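Putative fructose-bisphosphate aldolase (Coccidioides immitis, PDB 3PM6) is a putative class II aldolase, a zinc-containing TIM-barrel protein whose assembly holds two copies of the chain. Local coordinates at residues S12-P17 against P84-L89; V34-G39 against N256-V261; F124-N129 against P174-E179; L206-L211 against K234-K239. All coordinates share one frame; numbering follows the deposited sequence.

Contact 1. Residues S12-P17 against P84-L89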
loop_
_atom_site.group_PDB
_atom_site.type_symbol
_atom_site.label_atom_id
_atom_site.label_comp_id
_atom_site.label_asym_id
_atom_site.label_seq_id
_atom_site.Cartn_x
_atom_site.Cartn_y
_atom_site.Cartn_z
ATOM N N SER A 12 6.264 -21.628 -15.804
ATOM C CA SER A 12 6.237 -20.170 -15.920
ATOM C C SER A 12 6.238 -19.394 -14.571
ATOM O O SER A 12 5.931 -18.192 -14.542
ATOM C CB SER A 12 5.009 -19.772 -16.732
ATOM O OG SER A 12 4.854 -18.364 -16.786
ATOM N N ASN A 13 6.575 -20.065 -13.470
ATOM C CA ASN A 13 6.675 -19.385 -12.171
ATOM C C ASN A 13 7.853 -18.411 -12.071
ATOM O O ASN A 13 8.993 -18.791 -12.360
ATOM C CB ASN A 13 6.759 -20.371 -11.012
ATOM C CG ASN A 13 6.683 -19.675 -9.684
ATOM O OD1 ASN A 13 7.703 -19.244 -9.160
ATOM N ND2 ASN A 13 5.469 -19.493 -9.165
ATOM N N ARG A 14 7.562 -17.180 -11.634
ATOM C CA ARG A 14 8.560 -16.097 -11.573
ATOM C C ARG A 14 9.553 -16.173 -10.384
ATOM O O ARG A 14 10.642 -15.592 -10.452
ATOM C CB ARG A 14 7.868 -14.713 -11.549
ATOM C CG ARG A 14 7.293 -14.196 -12.884
ATOM C CD ARG A 14 6.608 -12.825 -12.694
ATOM N NE ARG A 14 7.568 -11.751 -12.364
ATOM C CZ ARG A 14 7.527 -10.985 -11.269
ATOM N NH1 ARG A 14 6.569 -11.137 -10.344
ATOM N NH2 ARG A 14 8.453 -10.061 -11.086
ATOM N N ALA A 15 9.166 -16.840 -9.295
ATOM C CA ALA A 15 10.011 -16.905 -8.087
ATOM C C ALA A 15 11.131 -17.943 -8.213
ATOM O O ALA A 15 12.262 -17.701 -7.799
ATOM C CB ALA A 15 9.155 -17.184 -6.845
ATOM N N LEU A 16 10.825 -19.097 -8.808
ATOM C CA LEU A 16 11.806 -20.201 -8.917
ATOM C C LEU A 16 13.181 -19.817 -9.486
ATOM O O LEU A 16 14.218 -20.164 -8.895
ATOM C CB LEU A 16 11.215 -21.396 -9.690
ATOM C CG LEU A 16 9.996 -22.109 -9.091
ATOM C CD1 LEU A 16 9.686 -23.335 -9.907
ATOM C CD2 LEU A 16 10.230 -22.475 -7.615
ATOM N N PRO A 17 13.219 -19.128 -10.642
ATOM C CA PRO A 17 14.553 -18.842 -11.200
ATOM C C PRO A 17 15.463 -18.079 -10.231
ATOM O O PRO A 17 16.677 -18.313 -10.215
ATOM C CB PRO A 17 14.251 -17.985 -12.440
ATOM C CG PRO A 17 12.882 -18.302 -12.809
ATOM C CD PRO A 17 12.142 -18.662 -11.540
ATOM N N PRO A 84 14.597 -8.273 -11.108
ATOM C CA PRO A 84 13.653 -9.323 -10.694
ATOM C C PRO A 84 13.225 -9.205 -9.215
ATOM O O PRO A 84 14.057 -9.301 -8.296
ATOM C CB PRO A 84 14.429 -10.618 -10.961
ATOM C CG PRO A 84 15.580 -10.223 -11.810
ATOM C CD PRO A 84 15.923 -8.845 -11.367
ATOM N N ILE A 85 11.922 -8.970 -9.015
ATOM C CA ILE A 85 11.326 -8.972 -7.686
ATOM C C ILE A 85 10.003 -9.759 -7.714
ATOM O O ILE A 85 9.135 -9.485 -8.546
ATOM C CB ILE A 85 11.039 -7.546 -7.189
ATOM C CG1 ILE A 85 12.246 -6.634 -7.377
ATOM C CG2 ILE A 85 10.641 -7.583 -5.718
ATOM C CD1 ILE A 85 11.935 -5.172 -7.067
ATOM N N THR A 86 9.836 -10.713 -6.790
ATOM C CA THR A 86 8.593 -11.479 -6.716
ATOM C C THR A 86 7.977 -11.377 -5.340
ATOM O O THR A 86 8.610 -10.883 -4.411
ATOM C CB THR A 86 8.817 -12.967 -7.088
ATOM O OG1 THR A 86 9.669 -13.578 -6.118
ATOM C CG2 THR A 86 9.469 -13.085 -8.518
ATOM N N LEU A 87 6.753 -11.887 -5.215
ATOM C CA LEU A 87 5.929 -11.724 -4.033
ATOM C C LEU A 87 5.670 -13.066 -3.303
ATOM O O LEU A 87 5.269 -14.042 -3.913
ATOM C CB LEU A 87 4.615 -11.042 -4.419
ATOM C CG LEU A 87 3.620 -10.793 -3.294
ATOM C CD1 LEU A 87 4.199 -9.873 -2.218
ATOM C CD2 LEU A 87 2.343 -10.199 -3.896
ATOM N N HIS A 88 5.897 -13.077 -1.998
ATOM C CA HIS A 88 5.905 -14.310 -1.218
ATOM C C HIS A 88 5.031 -14.120 -0.001
ATOM O O HIS A 88 5.159 -13.113 0.711
ATOM C CB HIS A 88 7.345 -14.568 -0.779
ATOM C CG HIS A 88 7.547 -15.839 -0.018
ATOM N ND1 HIS A 88 7.438 -17.085 -0.601
ATOM C CD2 HIS A 88 7.904 -16.051 1.272
ATOM C CE1 HIS A 88 7.723 -18.010 0.301
ATOM N NE2 HIS A 88 8.036 -17.404 1.438
ATOM N N LEU A 89 4.129 -15.062 0.243
ATOM C CA LEU A 89 3.424 -15.109 1.535
ATOM C C LEU A 89 4.238 -15.857 2.572
ATOM O O LEU A 89 4.412 -17.081 2.490
ATOM C CB LEU A 89 2.030 -15.734 1.401
ATOM C CG LEU A 89 1.071 -15.738 2.610
ATOM C CD1 LEU A 89 0.673 -14.330 3.147
ATOM C CD2 LEU A 89 -0.181 -16.572 2.263
#
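Arg14 meets Ile85 and Thr86 at the point where the chain's N-terminal segment crosses the start of a barrel strand. The direct polar link is made by NH2 of Arg14, which donates to the backbone O of Ile85 over 2.7 Å. This bond is short but bent: the N-H...O angle is 138°, and the donor stands above the carbonyl plane while the acceptor is tilted out of the guanidinium plane. The methyl CG2 of Thr86 lies over one face of the same guanidinium, toward its rim. Thr86 CG2 also sits 3.8 Å from Arg14 CB and 3.4 Å from Arg14 O, so a single methyl fills the angle between the arginine's backbone and its head group. The bend at chi3 (68°) brings the guanidinium back over that methyl. Next along, Ala15 CB packs 3.7 Å from Thr86 OG1.

Behind this first shell stands Asn13, whose OD1 caps the turn leading into helix 16-24. Asn13 OD1 accepts from Ala15 N at 2.8 Å and from Leu16 N at 3.1 Å, and its ND2 donates to the carbonyls of Asp115 and Gly144. The carboxylate of Asp115 takes the N-H of Leu87 and forms a long, weak ion pair with Arg14.

The N-terminal segment is thus tied to the N-terminal end of strand 85-92, whereas the zinc ligand His91 lies near the strand's other end. Polar attachment uses neutral backbone carbonyls, beside the packing of Thr86, with Asp115 probably offsetting part of the positive charge that Arg14 and nearby Arg79 bring together.

Contact 2. Residues V34-G39 against N256-V261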
loop_
_atom_site.group_PDB
_atom_site.type_symbol
_atom_site.label_atom_id
_atom_site.label_comp_id
_atom_site.label_asym_id
_atom_site.label_seq_id
_atom_site.Cartn_x
_atom_site.Cartn_y
_atom_site.Cartn_z
ATOM N N VAL A 34 7.440 -6.981 4.867
ATOM C CA VAL A 34 6.918 -5.617 5.011
ATOM C C VAL A 34 5.465 -5.661 5.410
ATOM O O VAL A 34 4.818 -6.701 5.228
ATOM C CB VAL A 34 7.022 -4.815 3.696
ATOM C CG1 VAL A 34 8.476 -4.527 3.328
ATOM C CG2 VAL A 34 6.288 -5.503 2.576
ATOM N N TYR A 35 4.961 -4.524 5.920
ATOM C CA TYR A 35 3.597 -4.384 6.453
ATOM C C TYR A 35 2.836 -3.256 5.786
ATOM O O TYR A 35 1.678 -2.978 6.152
ATOM C CB TYR A 35 3.618 -4.029 7.944
ATOM C CG TYR A 35 4.275 -5.047 8.826
ATOM C CD1 TYR A 35 3.555 -6.118 9.365
ATOM C CD2 TYR A 35 5.626 -4.932 9.130
ATOM C CE1 TYR A 35 4.196 -7.047 10.211
ATOM C CE2 TYR A 35 6.252 -5.836 9.938
ATOM C CZ TYR A 35 5.544 -6.876 10.491
ATOM O OH TYR A 35 6.263 -7.749 11.271
ATOM N N ASN A 36 3.492 -2.591 4.841
ATOM C CA ASN A 36 3.010 -1.334 4.354
ATOM C C ASN A 36 3.674 -0.905 3.041
ATOM O O ASN A 36 4.707 -1.460 2.595
ATOM C CB ASN A 36 3.166 -0.252 5.444
ATOM C CG ASN A 36 4.569 -0.210 6.031
ATOM O OD1 ASN A 36 5.567 -0.176 5.303
ATOM N ND2 ASN A 36 4.647 -0.237 7.352
ATOM N N LEU A 37 3.035 0.059 2.405
ATOM C CA LEU A 37 3.517 0.616 1.149
ATOM C C LEU A 37 4.901 1.248 1.298
ATOM O O LEU A 37 5.693 1.154 0.386
ATOM C CB LEU A 37 2.513 1.656 0.613
ATOM C CG LEU A 37 2.817 2.575 -0.574
ATOM C CD1 LEU A 37 3.363 1.839 -1.758
ATOM C CD2 LEU A 37 1.535 3.260 -0.983
ATOM N N GLU A 38 5.200 1.874 2.433
ATOM C CA GLU A 38 6.541 2.388 2.636
ATOM C C GLU A 38 7.593 1.273 2.493
ATOM O O GLU A 38 8.656 1.483 1.921
ATOM C CB GLU A 38 6.688 3.088 3.996
ATOM C CG GLU A 38 5.829 4.330 4.155
ATOM C CD GLU A 38 4.508 4.066 4.881
ATOM O OE1 GLU A 38 3.887 3.006 4.647
ATOM O OE2 GLU A 38 4.084 4.934 5.671
ATOM N N GLY A 39 7.301 0.101 3.046
ATOM C CA GLY A 39 8.237 -1.013 2.977
ATOM C C GLY A 39 8.352 -1.556 1.565
ATOM O O GLY A 39 9.443 -1.926 1.136
ATOM N N ASN A 256 12.262 -2.063 12.019
ATOM C CA ASN A 256 12.602 -1.270 13.189
ATOM C C ASN A 256 12.918 0.169 12.784
ATOM O O ASN A 256 12.701 1.061 13.561
ATOM C CB ASN A 256 13.764 -1.869 13.973
ATOM C CG ASN A 256 13.321 -3.005 14.918
ATOM O OD1 ASN A 256 12.117 -3.239 15.146
ATOM N ND2 ASN A 256 14.305 -3.728 15.462
ATOM N N GLU A 257 13.427 0.371 11.563
ATOM C CA GLU A 257 13.721 1.724 11.051
ATOM C C GLU A 257 12.453 2.554 10.908
ATOM O O GLU A 257 12.466 3.767 11.154
ATOM C CB GLU A 257 14.445 1.670 9.707
ATOM C CG GLU A 257 15.831 1.033 9.760
ATOM C CD GLU A 257 16.766 1.733 10.751
ATOM O OE1 GLU A 257 17.286 2.798 10.438
ATOM O OE2 GLU A 257 17.002 1.209 11.844
ATOM N N TYR A 258 11.352 1.909 10.533
ATOM C CA TYR A 258 10.067 2.598 10.445
ATOM C C TYR A 258 9.642 3.049 11.828
ATOM O O TYR A 258 9.208 4.187 12.004
ATOM C CB TYR A 258 9.021 1.672 9.849
ATOM C CG TYR A 258 7.580 2.125 9.880
ATOM C CD1 TYR A 258 6.791 1.974 11.030
ATOM C CD2 TYR A 258 6.977 2.637 8.729
ATOM C CE1 TYR A 258 5.432 2.367 11.038
ATOM C CE2 TYR A 258 5.626 3.017 8.712
ATOM C CZ TYR A 258 4.860 2.883 9.867
ATOM O OH TYR A 258 3.541 3.283 9.820
ATOM N N VAL A 259 9.768 2.141 12.793
ATOM C CA VAL A 259 9.400 2.397 14.169
ATOM C C VAL A 259 10.240 3.540 14.761
ATOM O O VAL A 259 9.688 4.464 15.371
ATOM C CB VAL A 259 9.491 1.115 15.020
ATOM C CG1 VAL A 259 9.344 1.442 16.498
ATOM C CG2 VAL A 259 8.394 0.138 14.607
ATOM N N LYS A 260 11.551 3.497 14.547
ATOM C CA LYS A 260 12.435 4.544 15.093
ATOM C C LYS A 260 12.103 5.917 14.527
ATOM O O LYS A 260 12.034 6.868 15.278
ATOM C CB LYS A 260 13.931 4.232 14.902
ATOM N N VAL A 261 11.867 6.010 13.217
ATOM C CA VAL A 261 11.553 7.292 12.612
ATOM C C VAL A 261 10.197 7.820 13.125
ATOM O O VAL A 261 10.079 8.991 13.487
ATOM C CB VAL A 261 11.600 7.259 11.062
ATOM C CG1 VAL A 261 11.107 8.579 10.486
ATOM C CG2 VAL A 261 12.999 7.004 10.583
HETATM O O HOH W 1 2.301 4.396 7.759
#
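Tyr258 reaches from helix 252-265 of the TIM barrel to the N-terminus of helix 37-49, where Asn36 is the N-cap residue. From CB, with CG anti to the backbone N (chi1 170°), the ring is carried off its own helix toward Asn36 and Glu38. The first ring atom to meet the other segment is Tyr258 CD2, 3.9 Å from Asn36 ND2. Asn36 ND2 lies over one face, toward the rim, and is closest to Tyr258 CE2 at 3.7 Å; the amide and ring planes are only 23° apart. Glu38 OE2 lies at the edge of the ring, near its plane, beside CE2, with the carboxylate turned almost perpendicular.

The amide is held at both ends. Asn36 OD1 accepts the capping bond from Gly39 N (2.9 Å), nearly along the C=O axis, while ND2 donates to NE2 of His275 of the second subunit. Met262 of the second subunit also packs on Tyr258, so this buried junction adjoins the dimer interface. Glu38 OE2 is hydrogen-bonded to ND1 of His275 in its own chain. At the tip, Tyr258 OH donates to a water 2.7 Å away, and that water donates in turn to Glu38 OE2 at 2.8 Å.

Contact 3. Residues F124-N129 against P174-E179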
loop_
_atom_site.group_PDB
_atom_site.type_symbol
_atom_site.label_atom_id
_atom_site.label_comp_id
_atom_site.label_asym_id
_atom_site.label_seq_id
_atom_site.Cartn_x
_atom_site.Cartn_y
_atom_site.Cartn_z
ATOM N N PHE A 124 2.337 -27.935 13.955
ATOM C CA PHE A 124 1.697 -29.236 14.110
ATOM C C PHE A 124 2.769 -30.298 14.302
ATOM O O PHE A 124 3.965 -30.018 14.116
ATOM C CB PHE A 124 0.787 -29.539 12.885
ATOM C CG PHE A 124 -0.318 -28.530 12.692
ATOM C CD1 PHE A 124 -1.406 -28.485 13.567
ATOM C CD2 PHE A 124 -0.241 -27.582 11.662
ATOM C CE1 PHE A 124 -2.419 -27.520 13.417
ATOM C CE2 PHE A 124 -1.240 -26.603 11.488
ATOM C CZ PHE A 124 -2.335 -26.563 12.363
ATOM N N SER A 125 2.352 -31.511 14.686
ATOM C CA SER A 125 3.273 -32.658 14.789
ATOM C C SER A 125 3.884 -32.852 13.424
ATOM O O SER A 125 3.292 -32.430 12.392
ATOM C CB SER A 125 2.527 -33.938 15.223
ATOM O OG SER A 125 1.574 -34.359 14.255
ATOM N N LYS A 126 5.062 -33.465 13.410
ATOM C CA LYS A 126 5.780 -33.730 12.172
ATOM C C LYS A 126 4.908 -34.365 11.079
ATOM O O LYS A 126 4.905 -33.934 9.922
ATOM C CB LYS A 126 7.000 -34.621 12.461
ATOM C CG LYS A 126 7.840 -34.851 11.245
ATOM C CD LYS A 126 8.858 -35.970 11.438
ATOM C CE LYS A 126 8.403 -37.276 10.786
ATOM N NZ LYS A 126 7.738 -37.006 9.452
ATOM N N GLU A 127 4.192 -35.422 11.448
ATOM C CA GLU A 127 3.390 -36.205 10.491
ATOM C C GLU A 127 2.200 -35.379 9.943
ATOM O O GLU A 127 1.874 -35.438 8.774
ATOM C CB GLU A 127 2.946 -37.520 11.163
ATOM C CG GLU A 127 4.114 -38.473 11.609
ATOM C CD GLU A 127 4.736 -38.199 13.027
ATOM O OE1 GLU A 127 4.272 -37.336 13.841
ATOM O OE2 GLU A 127 5.738 -38.886 13.326
ATOM N N GLU A 128 1.582 -34.574 10.793
ATOM C CA GLU A 128 0.540 -33.655 10.355
ATOM C C GLU A 128 1.100 -32.535 9.458
ATOM O O GLU A 128 0.500 -32.187 8.431
ATOM C CB GLU A 128 -0.188 -33.081 11.585
ATOM C CG GLU A 128 -1.373 -32.162 11.270
ATOM C CD GLU A 128 -2.605 -32.921 10.777
ATOM O OE1 GLU A 128 -2.526 -34.119 10.399
ATOM O OE2 GLU A 128 -3.670 -32.300 10.773
ATOM N N ASN A 129 2.239 -31.978 9.843
ATOM C CA ASN A 129 2.967 -30.996 9.031
ATOM C C ASN A 129 3.184 -31.588 7.618
ATOM O O ASN A 129 2.852 -30.950 6.615
ATOM C CB ASN A 129 4.280 -30.662 9.775
ATOM C CG ASN A 129 5.173 -29.628 9.074
ATOM O OD1 ASN A 129 4.975 -29.253 7.903
ATOM N ND2 ASN A 129 6.229 -29.190 9.814
ATOM N N PRO A 174 18.547 -34.288 8.007
ATOM C CA PRO A 174 18.467 -34.665 6.598
ATOM C C PRO A 174 17.279 -35.575 6.312
ATOM O O PRO A 174 16.669 -35.450 5.262
ATOM C CB PRO A 174 19.790 -35.430 6.353
ATOM C CG PRO A 174 20.714 -34.848 7.319
ATOM C CD PRO A 174 19.898 -34.525 8.555
ATOM N N GLU A 175 16.947 -36.475 7.236
ATOM C CA GLU A 175 15.871 -37.423 6.953
ATOM C C GLU A 175 14.500 -36.719 6.892
ATOM O O GLU A 175 13.731 -36.955 5.949
ATOM C CB GLU A 175 15.883 -38.641 7.900
ATOM N N GLU A 176 14.207 -35.827 7.844
ATOM C CA GLU A 176 12.923 -35.091 7.788
ATOM C C GLU A 176 12.923 -34.209 6.527
ATOM O O GLU A 176 11.903 -34.108 5.850
ATOM C CB GLU A 176 12.576 -34.317 9.087
ATOM C CG GLU A 176 11.257 -33.437 9.018
ATOM C CD GLU A 176 10.793 -32.857 10.360
ATOM O OE1 GLU A 176 11.486 -33.042 11.379
ATOM O OE2 GLU A 176 9.709 -32.220 10.411
ATOM N N SER A 177 14.085 -33.656 6.169
ATOM C CA SER A 177 14.226 -32.860 4.934
ATOM C C SER A 177 13.843 -33.648 3.689
ATOM O O SER A 177 13.030 -33.181 2.875
ATOM C CB SER A 177 15.646 -32.334 4.788
ATOM O OG SER A 177 15.974 -31.456 5.845
ATOM N N GLU A 178 14.435 -34.839 3.552
ATOM C CA GLU A 178 14.077 -35.820 2.511
ATOM C C GLU A 178 12.587 -36.122 2.493
ATOM O O GLU A 178 11.981 -36.089 1.427
ATOM C CB GLU A 178 14.861 -37.136 2.712
ATOM C CG GLU A 178 16.279 -37.140 2.117
ATOM C CD GLU A 178 17.199 -38.182 2.762
ATOM O OE1 GLU A 178 16.666 -39.215 3.254
ATOM O OE2 GLU A 178 18.447 -37.962 2.791
ATOM N N GLU A 179 11.999 -36.410 3.658
ATOM C CA GLU A 179 10.538 -36.602 3.739
ATOM C C GLU A 179 9.799 -35.403 3.130
ATOM O O GLU A 179 8.840 -35.586 2.386
ATOM C CB GLU A 179 10.018 -36.891 5.181
ATOM C CG GLU A 179 10.846 -37.949 6.001
ATOM C CD GLU A 179 10.306 -38.236 7.447
ATOM O OE1 GLU A 179 11.075 -38.181 8.471
ATOM O OE2 GLU A 179 9.101 -38.561 7.530
#
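The carboxylate of Glu176 has the methylenes of Lys126 laid over one face: CD of the lysine stands 3.8 Å from CD of Glu176, and Lys126 CG is 3.3 Å from Glu176 OE2. The second flat group, the carboxylate of Glu179, is also approached from above its plane rather than at an edge. Lys126 NZ meets Glu179 OE2 at 2.8 Å in a salt bridge, with the amine 48° out of the carboxylate plane.

Extended as far as CD, the lysine slides past Glu176, then bends at chi3 (101°) and chi4 so that its tip turns to Glu179, crossing that side chain at about a right angle. The two acids are one helical turn apart on helix 174-181 and both face helix 126-141, the outer helix that precedes it round the barrel. Ser125 OG, at the N-cap of the lysine's helix, accepts a weak bond from Glu128 N, and Thr173 OG1 accepts from Glu176 N at the start of the other.

Only one of the two acids is directly ion-paired with the lysine. Glu176 keeps its OE2 5.3 Å from Lys126 NZ, a separation at which the amine, together with the start of helix 126-141, would probably still ease the cost of a buried negative charge.

Contact 4. Residues L206-L211 against K234-K239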
loop_
_atom_site.group_PDB
_atom_site.type_symbol
_atom_site.label_atom_id
_atom_site.label_comp_id
_atom_site.label_asym_id
_atom_site.label_seq_id
_atom_site.Cartn_x
_atom_site.Cartn_y
_atom_site.Cartn_z
ATOM N N LEU A 206 24.422 -21.148 15.741
ATOM C CA LEU A 206 23.934 -21.961 14.645
ATOM C C LEU A 206 24.741 -23.248 14.523
ATOM O O LEU A 206 25.957 -23.298 14.811
ATOM C CB LEU A 206 23.925 -21.174 13.311
ATOM C CG LEU A 206 23.315 -19.765 13.336
ATOM C CD1 LEU A 206 23.416 -19.072 11.990
ATOM C CD2 LEU A 206 21.854 -19.769 13.871
ATOM N N ASP A 207 24.048 -24.298 14.125
ATOM C CA ASP A 207 24.684 -25.588 13.919
ATOM C C ASP A 207 24.963 -25.686 12.426
ATOM O O ASP A 207 24.134 -26.182 11.652
ATOM C CB ASP A 207 23.757 -26.692 14.417
ATOM C CG ASP A 207 24.401 -28.071 14.414
ATOM O OD1 ASP A 207 25.469 -28.277 13.792
ATOM O OD2 ASP A 207 23.773 -28.974 15.003
ATOM N N TYR A 208 26.122 -25.162 12.025
ATOM C CA TYR A 208 26.514 -25.122 10.606
ATOM C C TYR A 208 26.712 -26.517 10.049
ATOM O O TYR A 208 26.442 -26.773 8.875
ATOM C CB TYR A 208 27.777 -24.293 10.423
ATOM C CG TYR A 208 27.592 -22.827 10.758
ATOM C CD1 TYR A 208 26.881 -21.991 9.891
ATOM C CD2 TYR A 208 28.113 -22.277 11.943
ATOM C CE1 TYR A 208 26.696 -20.639 10.168
ATOM C CE2 TYR A 208 27.956 -20.921 12.229
ATOM C CZ TYR A 208 27.224 -20.113 11.330
ATOM O OH TYR A 208 27.013 -18.780 11.573
ATOM N N GLU A 209 27.167 -27.427 10.905
ATOM C CA GLU A 209 27.334 -28.832 10.521
ATOM C C GLU A 209 25.991 -29.459 10.134
ATOM O O GLU A 209 25.884 -30.080 9.078
ATOM C CB GLU A 209 28.036 -29.634 11.632
ATOM C CG GLU A 209 29.554 -29.373 11.658
ATOM C CD GLU A 209 30.237 -29.965 12.890
ATOM O OE1 GLU A 209 29.589 -30.776 13.603
ATOM O OE2 GLU A 209 31.425 -29.635 13.140
ATOM N N ARG A 210 24.974 -29.265 10.980
ATOM C CA ARG A 210 23.616 -29.707 10.686
ATOM C C ARG A 210 23.186 -29.133 9.327
ATOM O O ARG A 210 22.715 -29.862 8.450
ATOM C CB ARG A 210 22.663 -29.235 11.789
ATOM C CG ARG A 210 21.211 -29.652 11.613
ATOM C CD ARG A 210 20.370 -29.169 12.803
ATOM N NE ARG A 210 20.722 -29.872 14.036
ATOM C CZ ARG A 210 20.226 -31.064 14.396
ATOM N NH1 ARG A 210 19.344 -31.687 13.614
ATOM N NH2 ARG A 210 20.611 -31.628 15.548
ATOM N N LEU A 211 23.401 -27.833 9.149
ATOM C CA LEU A 211 23.049 -27.167 7.910
ATOM C C LEU A 211 23.695 -27.823 6.690
ATOM O O LEU A 211 22.990 -28.139 5.750
ATOM C CB LEU A 211 23.396 -25.668 7.978
ATOM C CG LEU A 211 23.003 -24.875 6.751
ATOM C CD1 LEU A 211 21.476 -25.024 6.541
ATOM C CD2 LEU A 211 23.448 -23.383 6.886
ATOM N N LYS A 234 27.600 -10.209 8.293
ATOM C CA LYS A 234 28.045 -10.692 7.009
ATOM C C LYS A 234 28.699 -12.071 7.127
ATOM O O LYS A 234 28.486 -12.954 6.289
ATOM C CB LYS A 234 29.072 -9.718 6.390
ATOM C CG LYS A 234 29.889 -10.397 5.230
ATOM C CD LYS A 234 30.038 -9.457 4.042
ATOM C CE LYS A 234 30.346 -10.203 2.755
ATOM N NZ LYS A 234 29.311 -9.832 1.732
ATOM N N GLU A 235 29.542 -12.237 8.134
ATOM C CA GLU A 235 30.313 -13.478 8.263
ATOM C C GLU A 235 29.364 -14.671 8.506
ATOM O O GLU A 235 29.559 -15.752 7.943
ATOM C CB GLU A 235 31.374 -13.330 9.368
ATOM C CG GLU A 235 32.549 -12.362 8.983
ATOM C CD GLU A 235 32.320 -10.883 9.322
ATOM O OE1 GLU A 235 31.166 -10.450 9.537
ATOM O OE2 GLU A 235 33.328 -10.130 9.378
ATOM N N ILE A 236 28.320 -14.455 9.306
ATOM C CA ILE A 236 27.266 -15.479 9.496
ATOM C C ILE A 236 26.512 -15.790 8.185
ATOM O O ILE A 236 26.302 -16.953 7.836
ATOM C CB ILE A 236 26.263 -15.082 10.588
ATOM C CG1 ILE A 236 26.960 -15.091 11.940
ATOM C CG2 ILE A 236 25.019 -16.031 10.562
ATOM C CD1 ILE A 236 26.104 -14.454 13.084
ATOM N N PHE A 237 26.138 -14.740 7.462
ATOM C CA PHE A 237 25.521 -14.903 6.162
ATOM C C PHE A 237 26.405 -15.713 5.226
ATOM O O PHE A 237 25.921 -16.676 4.613
ATOM C CB PHE A 237 25.148 -13.551 5.543
ATOM C CG PHE A 237 23.953 -12.849 6.209
ATOM C CD1 PHE A 237 22.679 -13.481 6.302
ATOM C CD2 PHE A 237 24.080 -11.529 6.665
ATOM C CE1 PHE A 237 21.561 -12.813 6.880
ATOM C CE2 PHE A 237 22.968 -10.848 7.259
ATOM C CZ PHE A 237 21.701 -11.508 7.366
ATOM N N GLU A 238 27.691 -15.363 5.148
ATOM C CA GLU A 238 28.627 -16.079 4.281
ATOM C C GLU A 238 28.647 -17.578 4.630
ATOM O O GLU A 238 28.565 -18.410 3.747
ATOM C CB GLU A 238 30.058 -15.479 4.314
ATOM C CG GLU A 238 30.248 -14.056 3.688
ATOM C CD GLU A 238 29.606 -13.899 2.284
ATOM O OE1 GLU A 238 29.464 -14.917 1.554
ATOM O OE2 GLU A 238 29.232 -12.751 1.902
ATOM N N LYS A 239 28.712 -17.908 5.916
ATOM C CA LYS A 239 28.713 -19.298 6.365
ATOM C C LYS A 239 27.456 -20.046 5.893
ATOM O O LYS A 239 27.560 -21.161 5.417
ATOM C CB LYS A 239 28.863 -19.368 7.892
ATOM C CG LYS A 239 30.285 -19.077 8.381
ATOM C CD LYS A 239 30.406 -19.005 9.898
ATOM C CE LYS A 239 31.864 -18.671 10.240
ATOM N NZ LYS A 239 32.067 -17.861 11.476
#
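Tyr208 lays one face of its ring against the aliphatic chain of Lys239. Lys239 CD lies 4.0 Å from the centroid of the Tyr208 ring, 26° off the normal, a CH-pi contact, and Lys239 CB comes to 3.4 Å from Tyr208 CE1. Leu206 CB lies over the rim of the opposite face, so the ring has a neighbour on each side, one from its own segment and one from helix 234-242. Beyond the ring, the phenol oxygen runs up to Ile236, with Tyr208 OH 3.5 Å from Ile236 CG2. Leu206 CD1 meets Ile236 CG2 at 3.7 Å, the leucine and isoleucine side chains crossing at about a right angle.

Tyr208 is the first residue of helix 208-218, with CG beside its backbone N (chi1 -65°), which sends the ring across to the next helix. The helix start is fixed by Asp207, the N-cap, whose OD1 takes the N-H of Arg210 at 3.0 Å; a weak bond from Arg210 NE to OD2 adds a salt bridge. No hydrogen bond joins the two segments, and Leu206 and Tyr208 also touch Cys240 of helix 234-242. Such packing between consecutive helices, following the sixth and seventh strands, belongs to the outer layer of a TIM barrel.

The four contacts sample different layers of one eight-stranded barrel. Contact 1 lies nearest the middle, its centre about 12 Å from that of the chain, and its strand carries the zinc ligand His91; His196 and His227 complete the protein's share of the metal site. Contacts 2 to 4 involve the surrounding helices. Contacts 2 and 3 fall on opposite sides of the chain's centre, their centres about 35 Å apart. Contacts 3 and 4 are neighbours, about 5 Å between nearest atoms, and Ser177 of contact 3 packs on helix 208-218, further along than contact 4. In contact 4 the side chain of Leu206 is about 13 Å from the zinc ion, and contact 2 alone meets the second subunit.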